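Local coordinates for protein glycoside Hydrolase (Bacteroides uniformis, PDB 5TA0) that probably hydrolyses agarose and its oligosaccharides as a family 86 glycoside hydrolase of a gut bacterium, at residues A[101-114]-A[170-183]. Sequence-based numbering, arbitrary orientation.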
loop_
_atom_site.group_PDB
_atom_site.type_symbol
_atom_site.label_atom_id
_atom_site.label_comp_id
_atom_site.label_asym_id
_atom_site.label_seq_id
_atom_site.Cartn_x
_atom_site.Cartn_y
_atom_site.Cartn_z
ATOM N N ARG A 101 -13.670 19.708 33.056
ATOM C CA ARG A 101 -14.155 18.483 32.390
ATOM C C ARG A 101 -13.142 17.372 32.558
ATOM O O ARG A 101 -12.264 17.191 31.719
ATOM C CB ARG A 101 -14.398 18.736 30.892
ATOM C CG ARG A 101 -15.514 19.731 30.593
ATOM C CD ARG A 101 -15.756 19.905 29.105
ATOM N NE ARG A 101 -14.525 20.334 28.466
ATOM C CZ ARG A 101 -14.225 20.194 27.177
ATOM N NH1 ARG A 101 -13.033 20.574 26.759
ATOM N NH2 ARG A 101 -15.104 19.705 26.309
ATOM N N PRO A 102 -13.264 16.587 33.630
ATOM C CA PRO A 102 -12.364 15.455 33.821
ATOM C C PRO A 102 -12.345 14.559 32.583
ATOM O O PRO A 102 -13.377 14.293 31.986
ATOM C CB PRO A 102 -12.978 14.719 35.003
ATOM C CG PRO A 102 -13.714 15.768 35.775
ATOM C CD PRO A 102 -14.189 16.771 34.768
ATOM N N GLY A 103 -11.154 14.146 32.213
ATOM C CA GLY A 103 -10.951 13.321 31.039
ATOM C C GLY A 103 -10.858 14.011 29.704
ATOM O O GLY A 103 -10.772 13.337 28.671
ATOM N N PHE A 104 -10.849 15.345 29.697
ATOM C CA PHE A 104 -10.621 16.115 28.476
ATOM C C PHE A 104 -9.308 16.864 28.612
ATOM O O PHE A 104 -8.966 17.367 29.696
ATOM C CB PHE A 104 -11.733 17.130 28.248
ATOM C CG PHE A 104 -13.030 16.522 27.771
ATOM C CD1 PHE A 104 -13.446 16.703 26.461
ATOM C CD2 PHE A 104 -13.835 15.767 28.610
ATOM C CE1 PHE A 104 -14.636 16.149 25.991
ATOM C CE2 PHE A 104 -15.015 15.199 28.135
ATOM C CZ PHE A 104 -15.409 15.404 26.826
ATOM N N ALA A 105 -8.598 16.980 27.506
ATOM C CA ALA A 105 -7.427 17.888 27.418
ATOM C C ALA A 105 -7.877 19.333 27.632
ATOM O O ALA A 105 -8.903 19.775 27.093
ATOM C CB ALA A 105 -6.736 17.752 26.064
ATOM N N ASP A 106 -7.101 20.070 28.412
ATOM C CA ASP A 106 -7.401 21.483 28.634
ATOM C C ASP A 106 -7.248 22.276 27.337
ATOM O O ASP A 106 -6.165 22.284 26.773
ATOM C CB ASP A 106 -6.471 22.052 29.678
ATOM C CG ASP A 106 -6.811 23.481 30.018
ATOM O OD1 ASP A 106 -7.974 23.721 30.458
ATOM O OD2 ASP A 106 -5.944 24.348 29.769
ATOM N N PRO A 107 -8.320 22.954 26.872
ATOM C CA PRO A 107 -8.144 23.675 25.600
ATOM C C PRO A 107 -7.059 24.717 25.614
ATOM O O PRO A 107 -6.360 24.883 24.612
ATOM C CB PRO A 107 -9.530 24.275 25.353
ATOM C CG PRO A 107 -10.478 23.348 26.039
ATOM C CD PRO A 107 -9.735 22.882 27.263
ATOM N N ASP A 108 -6.874 25.422 26.726
ATOM C CA ASP A 108 -5.830 26.459 26.791
ATOM C C ASP A 108 -4.433 25.865 26.753
ATOM O O ASP A 108 -3.568 26.341 26.026
ATOM C CB ASP A 108 -5.978 27.292 28.067
ATOM C CG ASP A 108 -7.210 28.148 28.078
ATOM O OD1 ASP A 108 -7.607 28.707 27.037
ATOM O OD2 ASP A 108 -7.790 28.299 29.172
ATOM N N ASP A 109 -4.182 24.827 27.546
ATOM C CA ASP A 109 -2.866 24.224 27.552
ATOM C C ASP A 109 -2.574 23.549 26.203
ATOM O O ASP A 109 -1.449 23.599 25.694
ATOM C CB ASP A 109 -2.686 23.218 28.665
ATOM C CG ASP A 109 -1.240 22.909 28.910
ATOM O OD1 ASP A 109 -0.423 23.870 29.083
ATOM O OD2 ASP A 109 -0.852 21.730 28.959
ATOM N N LEU A 110 -3.589 22.951 25.613
ATOM C CA LEU A 110 -3.417 22.375 24.273
ATOM C C LEU A 110 -3.042 23.435 23.246
ATOM O O LEU A 110 -2.113 23.257 22.465
ATOM C CB LEU A 110 -4.690 21.642 23.875
ATOM C CG LEU A 110 -4.673 20.882 22.553
ATOM C CD1 LEU A 110 -3.483 19.925 22.420
ATOM C CD2 LEU A 110 -5.963 20.104 22.428
ATOM N N ALA A 111 -3.750 24.558 23.265
ATOM C CA ALA A 111 -3.394 25.668 22.373
ATOM C C ALA A 111 -1.950 26.145 22.620
ATOM O O ALA A 111 -1.223 26.434 21.652
ATOM C CB ALA A 111 -4.373 26.821 22.516
ATOM N N ARG A 112 -1.528 26.198 23.877
ATOM C CA ARG A 112 -0.182 26.653 24.222
ATOM C C ARG A 112 0.904 25.709 23.705
ATOM O O ARG A 112 1.890 26.148 23.106
ATOM C CB ARG A 112 -0.052 26.831 25.734
ATOM C CG ARG A 112 1.252 27.476 26.171
ATOM C CD ARG A 112 1.426 27.435 27.686
ATOM N NE ARG A 112 1.395 26.083 28.260
ATOM C CZ ARG A 112 2.453 25.278 28.378
ATOM N NH1 ARG A 112 3.641 25.678 27.935
ATOM N NH2 ARG A 112 2.333 24.076 28.931
ATOM N N LEU A 113 0.723 24.409 23.911
ATOM C CA LEU A 113 1.705 23.433 23.420
ATOM C C LEU A 113 1.764 23.432 21.894
ATOM O O LEU A 113 2.847 23.413 21.297
ATOM C CB LEU A 113 1.388 22.027 23.917
ATOM C CG LEU A 113 1.608 21.816 25.409
ATOM C CD1 LEU A 113 1.215 20.407 25.793
ATOM C CD2 LEU A 113 3.042 22.062 25.828
ATOM N N CYS A 114 0.602 23.492 21.263
ATOM C CA CYS A 114 0.552 23.573 19.800
ATOM C C CYS A 114 1.204 24.857 19.253
ATOM O O CYS A 114 1.875 24.807 18.221
ATOM C CB CYS A 114 -0.884 23.441 19.316
ATOM S SG CYS A 114 -1.549 21.756 19.503
ATOM N N THR A 170 -15.456 10.894 22.531
ATOM C CA THR A 170 -15.689 12.334 22.393
ATOM C C THR A 170 -14.448 13.134 22.801
ATOM O O THR A 170 -14.013 14.012 22.046
ATOM C CB THR A 170 -16.936 12.762 23.170
ATOM O OG1 THR A 170 -18.099 12.177 22.536
ATOM C CG2 THR A 170 -17.085 14.247 23.221
ATOM N N ALA A 171 -13.872 12.829 23.956
ATOM C CA ALA A 171 -12.718 13.598 24.432
ATOM C C ALA A 171 -11.486 13.369 23.564
ATOM O O ALA A 171 -10.764 14.307 23.237
ATOM C CB ALA A 171 -12.413 13.295 25.879
ATOM N N SER A 172 -11.246 12.130 23.170
ATOM C CA SER A 172 -10.159 11.806 22.267
ATOM C C SER A 172 -10.342 12.584 20.962
ATOM O O SER A 172 -9.385 13.187 20.447
ATOM C CB SER A 172 -10.147 10.307 21.955
ATOM O OG SER A 172 -9.880 9.549 23.136
ATOM N N GLY A 173 -11.575 12.594 20.451
ATOM C CA GLY A 173 -11.860 13.316 19.222
ATOM C C GLY A 173 -11.678 14.830 19.311
ATOM O O GLY A 173 -11.191 15.456 18.383
ATOM N N GLU A 174 -12.121 15.392 20.419
ATOM C CA GLU A 174 -11.938 16.818 20.641
ATOM C C GLU A 174 -10.455 17.145 20.702
ATOM O O GLU A 174 -10.016 18.133 20.123
ATOM C CB GLU A 174 -12.649 17.293 21.900
ATOM C CG GLU A 174 -12.447 18.771 22.132
ATOM C CD GLU A 174 -13.130 19.325 23.359
ATOM O OE1 GLU A 174 -12.497 20.183 24.005
ATOM O OE2 GLU A 174 -14.294 18.979 23.631
ATOM N N PHE A 175 -9.675 16.329 21.419
ATOM C CA PHE A 175 -8.233 16.526 21.423
ATOM C C PHE A 175 -7.709 16.569 19.978
ATOM O O PHE A 175 -6.918 17.444 19.604
ATOM C CB PHE A 175 -7.518 15.415 22.232
ATOM C CG PHE A 175 -6.048 15.338 21.917
ATOM C CD1 PHE A 175 -5.146 16.279 22.432
ATOM C CD2 PHE A 175 -5.568 14.391 21.034
ATOM C CE1 PHE A 175 -3.815 16.257 22.042
ATOM C CE2 PHE A 175 -4.242 14.386 20.653
ATOM C CZ PHE A 175 -3.373 15.298 21.167
ATOM N N TYR A 176 -8.083 15.568 19.187
ATOM C CA TYR A 176 -7.533 15.469 17.821
ATOM C C TYR A 176 -7.944 16.666 16.965
ATOM O O TYR A 176 -7.123 17.266 16.257
ATOM C CB TYR A 176 -7.993 14.155 17.200
ATOM C CG TYR A 176 -7.244 13.627 15.993
ATOM C CD1 TYR A 176 -6.011 14.139 15.546
ATOM C CD2 TYR A 176 -7.756 12.524 15.312
ATOM C CE1 TYR A 176 -5.329 13.559 14.481
ATOM C CE2 TYR A 176 -7.066 11.942 14.254
ATOM C CZ TYR A 176 -5.865 12.470 13.832
ATOM O OH TYR A 176 -5.141 11.934 12.798
ATOM N N GLY A 177 -9.226 17.018 17.015
ATOM C CA GLY A 177 -9.705 18.175 16.236
ATOM C C GLY A 177 -9.039 19.477 16.672
ATOM O O GLY A 177 -8.629 20.273 15.827
ATOM N N ARG A 178 -8.908 19.696 17.975
ATOM C CA ARG A 178 -8.263 20.923 18.467
ATOM C C ARG A 178 -6.792 20.936 18.096
ATOM O O ARG A 178 -6.250 21.956 17.706
ATOM C CB ARG A 178 -8.432 21.096 19.962
ATOM C CG ARG A 178 -9.836 21.457 20.413
ATOM C CD ARG A 178 -9.823 21.679 21.915
ATOM N NE ARG A 178 -11.114 22.136 22.394
ATOM C CZ ARG A 178 -11.582 23.367 22.253
ATOM N NH1 ARG A 178 -10.839 24.302 21.707
ATOM N NH2 ARG A 178 -12.819 23.641 22.672
ATOM N N TYR A 179 -6.123 19.793 18.212
ATOM C CA TYR A 179 -4.714 19.723 17.850
ATOM C C TYR A 179 -4.506 20.204 16.415
ATOM O O TYR A 179 -3.610 21.025 16.127
ATOM C CB TYR A 179 -4.202 18.266 17.985
ATOM C CG TYR A 179 -2.754 18.110 17.591
ATOM C CD1 TYR A 179 -2.405 17.835 16.276
ATOM C CD2 TYR A 179 -1.754 18.291 18.525
ATOM C CE1 TYR A 179 -1.073 17.755 15.889
ATOM C CE2 TYR A 179 -0.413 18.165 18.173
ATOM C CZ TYR A 179 -0.077 17.916 16.856
ATOM O OH TYR A 179 1.233 17.814 16.472
ATOM N N ILE A 180 -5.284 19.663 15.502
ATOM C CA ILE A 180 -5.162 19.985 14.077
ATOM C C ILE A 180 -5.399 21.486 13.878
ATOM O O ILE A 180 -4.607 22.172 13.217
ATOM C CB ILE A 180 -6.115 19.137 13.208
ATOM C CG1 ILE A 180 -5.761 17.645 13.272
ATOM C CG2 ILE A 180 -6.123 19.611 11.759
ATOM C CD1 ILE A 180 -6.924 16.747 12.926
ATOM N N LYS A 181 -6.455 22.008 14.501
ATOM C CA LYS A 181 -6.813 23.423 14.342
ATOM C C LYS A 181 -5.751 24.358 14.903
ATOM O O LYS A 181 -5.476 25.413 14.315
ATOM C CB LYS A 181 -8.132 23.648 15.052
ATOM C CG LYS A 181 -8.635 25.091 14.983
ATOM C CD LYS A 181 -10.018 25.182 15.620
ATOM C CE LYS A 181 -10.562 26.622 15.667
ATOM N NZ LYS A 181 -9.858 27.495 16.643
ATOM N N GLU A 182 -5.164 23.998 16.044
ATOM C CA GLU A 182 -4.226 24.869 16.772
ATOM C C GLU A 182 -2.815 24.819 16.203
ATOM O O GLU A 182 -2.136 25.851 16.098
ATOM C CB GLU A 182 -4.173 24.509 18.268
ATOM C CG GLU A 182 -5.480 24.666 19.055
ATOM C CD GLU A 182 -5.893 26.081 19.352
ATOM O OE1 GLU A 182 -5.230 27.045 18.917
ATOM O OE2 GLU A 182 -6.922 26.200 20.060
ATOM N N TYR A 183 -2.339 23.647 15.819
ATOM C CA TYR A 183 -0.957 23.518 15.382
ATOM C C TYR A 183 -0.735 23.939 13.917
ATOM O O TYR A 183 0.219 24.666 13.628
ATOM C CB TYR A 183 -0.467 22.067 15.586
ATOM C CG TYR A 183 0.900 21.865 14.968
ATOM C CD1 TYR A 183 1.990 22.610 15.402
ATOM C CD2 TYR A 183 1.087 21.007 13.879
ATOM C CE1 TYR A 183 3.226 22.489 14.804
ATOM C CE2 TYR A 183 2.333 20.872 13.274
ATOM C CZ TYR A 183 3.405 21.624 13.745
ATOM O OH TYR A 183 4.645 21.568 13.147
HETATM O O HOH W 1 -9.902 16.326 24.994
HETATM O O HOH W 2 -10.005 19.063 24.592
HETATM O O HOH W 3 -7.582 24.327 22.051
HETATM O O HOH W 4 -2.602 27.644 19.446
#
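Glu-174 OE1 accepts from Arg-101 NH1 at 2.8 Å and from Arg-178 NE at 2.9 Å, the two nitrogens approaching opposite faces of the carboxylate plane, while a water shared with Ala-105 O adds a third bond. This salt-bridge network ties the loop that leads into helix 107-123 to helix 170-183; the two helices lie side by side on the outside of the (alpha/beta) barrel, and the axes of 107-114 and 170-183 approach to 8.8 Å, with their directions 42° apart. Arg-101 grips end-on: its NH2 reaches Glu-174 OE2, and the guanidinium and carboxylate lie nearly coplanar, 25° apart. Glu-174 gets there because CG stands anti to the backbone N (chi1 180°) and the chain stays extended. Arg-101 NE also pairs with Asp-98, which helps fix the guanidinium's rotation. A glutamine in place of Glu-174 would probably leave Arg-101 and Arg-178 without the carboxylate charge they share, with one oxygen fewer to accept from Arg-101.

Ala-171 CB sits over the Phe-104 ring, 3.5 Å from its centroid, a CH-pi contact. Pro-107 CB lies over the centre of the Arg-178 guanidinium face, and Leu-110 divides its branches, CD1 against Phe-175 CE1 and CD2 against Arg-178 CB. Farther along, waters link Glu-182 OE2 to Pro-107 O and Glu-182 OE1 to Ala-111 O. At the far end Cys-114 SG meets the Tyr-179 ring obliquely, 3.6 Å from Tyr-179 CD2.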